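Local structure of putative lipoprotein (Parabacteroides distasonis ATCC 8503, 3JX8) at residues Tyr23-Phe28 with Gly63-Ile68. The protein is of unverified function but, as a putative lipoprotein resembling the head domain of auto-transporter adhesins, may act in lipid binding or cell adhesion. Sequence-based numbering, arbitrary orientation.
Sequences YDEITF and GGTLKI
Tyr23 lays one face of its ring against Leu66, whose CB sits 3.7 Å from the ring centroid and almost on the ring normal, a CH-pi contact; Leu66 CD2 lies 3.7 Å from Tyr23 CZ. With CG between the backbone N and the carbonyl carbon (chi1 58°), the ring lies alongside the leucine; Tyr23 OH and Ser93 OG are hydrogen-bonded. At Asp24 the backbone N donates to Gly64 O (3.0 Å), while OD1 accepts a hydrogen bond from a water that also donates to Gly63 O and accepts one from Thr65 OG1, tying the carboxylate to the Gly63-Gly64 turn joining strands 57-62 and 65-70, whose positive phi values favour glycine. Beyond it, strands 25-28 and 65-68 run parallel, their axes 10° apart: strand 65-70, antiparallel to 57-62, adds to 25-29 at the end of the ladder that strand 100-104 continues on the other side, consistent with the beta-solenoid of the Pec_lyase-like clan. Glu25 O receives Leu66 N at 2.8 Å, and its extended side chain crosses Thr65 on the face shared with Thr27 and Lys67. Ile26, on the opposite, buried face, brings CG1 to 4.2 Å from Leu66 CD2. Thr27 is gripped twice through its backbone, N to Leu66 O and O from Ile68 N (2.9 Å), both nearly straight, while its side chain packs on Met241 of the second subunit. Phe28 CD1 meets Ile68 CG2 at 4.2 Å, its ring edge-to-face with Phe34.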
ATOM      1  N   TYR A  23      16.764  -9.874 -23.848  1.00 26.51           N
ATOM      2  CA  TYR A  23      16.521  -9.187 -22.606  1.00 26.10           C
ATOM      3  C   TYR A  23      15.770 -10.140 -21.718  1.00 25.80           C
ATOM      4  O   TYR A  23      15.071 -11.006 -22.199  1.00 25.58           O
ATOM      5  CB  TYR A  23      15.701  -7.906 -22.859  1.00 26.00           C
ATOM      6  CG  TYR A  23      14.350  -8.117 -23.540  1.00 24.50           C
ATOM      7  CD1 TYR A  23      13.206  -8.366 -22.796  1.00 24.36           C
ATOM      8  CD2 TYR A  23      14.220  -8.044 -24.937  1.00 24.04           C
ATOM      9  CE1 TYR A  23      11.963  -8.538 -23.414  1.00 25.54           C
ATOM     10  CE2 TYR A  23      12.975  -8.190 -25.563  1.00 25.48           C
ATOM     11  CZ  TYR A  23      11.851  -8.441 -24.795  1.00 26.04           C
ATOM     12  OH  TYR A  23      10.622  -8.601 -25.399  1.00 27.18           O
ATOM     13  N   ASP A  24      15.943  -9.982 -20.421  1.00 26.28           N
ATOM     14  CA  ASP A  24      15.223 -10.776 -19.448  1.00 27.11           C
ATOM     15  C   ASP A  24      14.352  -9.902 -18.570  1.00 27.12           C
ATOM     16  O   ASP A  24      13.736 -10.379 -17.630  1.00 27.54           O
ATOM     17  CB  ASP A  24      16.194 -11.602 -18.599  1.00 27.36           C
ATOM     18  CG  ASP A  24      17.131 -10.759 -17.755  1.00 28.48           C
ATOM     19  OD1 ASP A  24      17.006  -9.508 -17.712  1.00 29.42           O
ATOM     20  OD2 ASP A  24      18.017 -11.367 -17.113  1.00 32.23           O
ATOM     21  N   GLU A  25      14.292  -8.618 -18.893  1.00 27.55           N
ATOM     22  CA  GLU A  25      13.543  -7.665 -18.094  1.00 27.71           C
ATOM     23  C   GLU A  25      12.953  -6.576 -19.000  1.00 26.35           C
ATOM     24  O   GLU A  25      13.566  -6.211 -20.014  1.00 26.39           O
ATOM     25  CB  GLU A  25      14.496  -7.118 -17.053  1.00 28.61           C
ATOM     26  CG  GLU A  25      13.921  -6.103 -16.141  1.00 33.42           C
ATOM     27  CD  GLU A  25      14.925  -5.635 -15.090  1.00 39.55           C
ATOM     28  OE1 GLU A  25      15.759  -6.488 -14.631  1.00 40.81           O
ATOM     29  OE2 GLU A  25      14.847  -4.417 -14.737  1.00 40.15           O
ATOM     30  N   ILE A  26      11.749  -6.103 -18.655  1.00 25.73           N
ATOM     31  CA  ILE A  26      11.026  -5.062 -19.413  1.00 24.44           C
ATOM     32  C   ILE A  26      10.641  -3.913 -18.502  1.00 24.98           C
ATOM     33  O   ILE A  26      10.030  -4.133 -17.462  1.00 25.16           O
ATOM     34  CB  ILE A  26       9.731  -5.593 -20.059  1.00 24.35           C
ATOM     35  CG1 ILE A  26      10.025  -6.665 -21.131  1.00 22.77           C
ATOM     36  CG2 ILE A  26       8.920  -4.432 -20.678  1.00 22.03           C
ATOM     37  CD1 ILE A  26       8.740  -7.416 -21.648  1.00 21.57           C
ATOM     38  N   THR A  27      11.003  -2.691 -18.902  1.00 24.91           N
ATOM     39  CA  THR A  27      10.480  -1.463 -18.339  1.00 25.03           C
ATOM     40  C   THR A  27       9.598  -0.872 -19.413  1.00 25.06           C
ATOM     41  O   THR A  27      10.108  -0.445 -20.453  1.00 25.37           O
ATOM     42  CB  THR A  27      11.598  -0.445 -18.063  1.00 24.65           C
ATOM     43  OG1 THR A  27      12.417  -0.953 -17.032  1.00 25.00           O
ATOM     44  CG2 THR A  27      11.027   0.874 -17.600  1.00 25.34           C
ATOM     45  N   PHE A  28       8.298  -0.825 -19.174  1.00 24.45           N
ATOM     46  CA  PHE A  28       7.325  -0.345 -20.161  1.00 24.50           C
ATOM     47  C   PHE A  28       6.452   0.711 -19.544  1.00 24.39           C
ATOM     48  O   PHE A  28       5.718   0.424 -18.618  1.00 25.31           O
ATOM     49  CB  PHE A  28       6.449  -1.499 -20.609  1.00 24.52           C
ATOM     50  CG  PHE A  28       5.213  -1.078 -21.353  1.00 25.98           C
ATOM     51  CD1 PHE A  28       5.275  -0.129 -22.367  1.00 28.19           C
ATOM     52  CD2 PHE A  28       3.997  -1.690 -21.086  1.00 29.49           C
ATOM     53  CE1 PHE A  28       4.125   0.263 -23.060  1.00 27.38           C
ATOM     54  CE2 PHE A  28       2.826  -1.310 -21.774  1.00 30.01           C
ATOM     55  CZ  PHE A  28       2.906  -0.332 -22.769  1.00 28.53           C
ATOM     56  N   GLY A  63      21.591  -3.342 -21.216  1.00 33.18           N
ATOM     57  CA  GLY A  63      21.874  -4.046 -19.973  1.00 31.98           C
ATOM     58  C   GLY A  63      20.898  -5.183 -19.779  1.00 31.09           C
ATOM     59  O   GLY A  63      20.476  -5.451 -18.673  1.00 30.86           O
ATOM     60  N   GLY A  64      20.536  -5.839 -20.875  1.00 29.84           N
ATOM     61  CA  GLY A  64      19.564  -6.904 -20.832  1.00 29.21           C
ATOM     62  C   GLY A  64      18.152  -6.537 -20.447  1.00 28.15           C
ATOM     63  O   GLY A  64      17.394  -7.422 -20.050  1.00 28.06           O
ATOM     64  N   THR A  65      17.803  -5.254 -20.581  1.00 27.30           N
ATOM     65  CA  THR A  65      16.465  -4.754 -20.304  1.00 26.29           C
ATOM     66  C   THR A  65      15.877  -4.013 -21.498  1.00 26.05           C
ATOM     67  O   THR A  65      16.505  -3.102 -22.030  1.00 26.38           O
ATOM     68  CB  THR A  65      16.489  -3.806 -19.094  1.00 26.40           C
ATOM     69  OG1 THR A  65      16.984  -4.534 -17.969  1.00 26.86           O
ATOM     70  CG2 THR A  65      15.107  -3.274 -18.757  1.00 25.52           C
ATOM     71  N   LEU A  66      14.678  -4.428 -21.912  1.00 25.16           N
ATOM     72  CA  LEU A  66      13.899  -3.730 -22.905  1.00 24.63           C
ATOM     73  C   LEU A  66      13.250  -2.536 -22.219  1.00 24.79           C
ATOM     74  O   LEU A  66      12.522  -2.679 -21.229  1.00 24.34           O
ATOM     75  CB  LEU A  66      12.833  -4.647 -23.531  1.00 24.14           C
ATOM     76  CG  LEU A  66      11.836  -3.964 -24.474  1.00 24.59           C
ATOM     77  CD1 LEU A  66      12.529  -3.405 -25.710  1.00 24.01           C
ATOM     78  CD2 LEU A  66      10.683  -4.918 -24.844  1.00 22.32           C
ATOM     79  N   LYS A  67      13.514  -1.366 -22.761  1.00 24.57           N
ATOM     80  CA  LYS A  67      13.018  -0.129 -22.234  1.00 25.66           C
ATOM     81  C   LYS A  67      12.200   0.584 -23.296  1.00 24.99           C
ATOM     82  O   LYS A  67      12.737   0.911 -24.378  1.00 25.44           O
ATOM     83  CB  LYS A  67      14.198   0.734 -21.833  1.00 26.35           C
ATOM     84  CG  LYS A  67      15.035   0.136 -20.727  1.00 30.58           C
ATOM     85  CD  LYS A  67      16.304   0.953 -20.529  1.00 36.05           C
ATOM     86  CE  LYS A  67      17.183   0.367 -19.432  1.00 41.01           C
ATOM     87  NZ  LYS A  67      18.201   1.364 -18.896  1.00 43.99           N
ATOM     88  N   ILE A  68      10.915   0.812 -22.991  1.00 23.94           N
ATOM     89  CA  ILE A  68       9.981   1.541 -23.859  1.00 23.39           C
ATOM     90  C   ILE A  68       9.255   2.566 -22.989  1.00 23.77           C
ATOM     91  O   ILE A  68       8.474   2.206 -22.107  1.00 23.92           O
ATOM     92  CB  ILE A  68       8.973   0.596 -24.570  1.00 22.92           C
ATOM     93  CG1 ILE A  68       9.735  -0.330 -25.523  1.00 23.37           C
ATOM     94  CG2 ILE A  68       7.883   1.391 -25.351  1.00 20.94           C
ATOM     95  CD1 ILE A  68       8.888  -1.415 -26.199  1.00 20.31           C
TER
HETATM   96  O   HOH W   1      18.294  -6.884 -17.325  1.00 30.32           O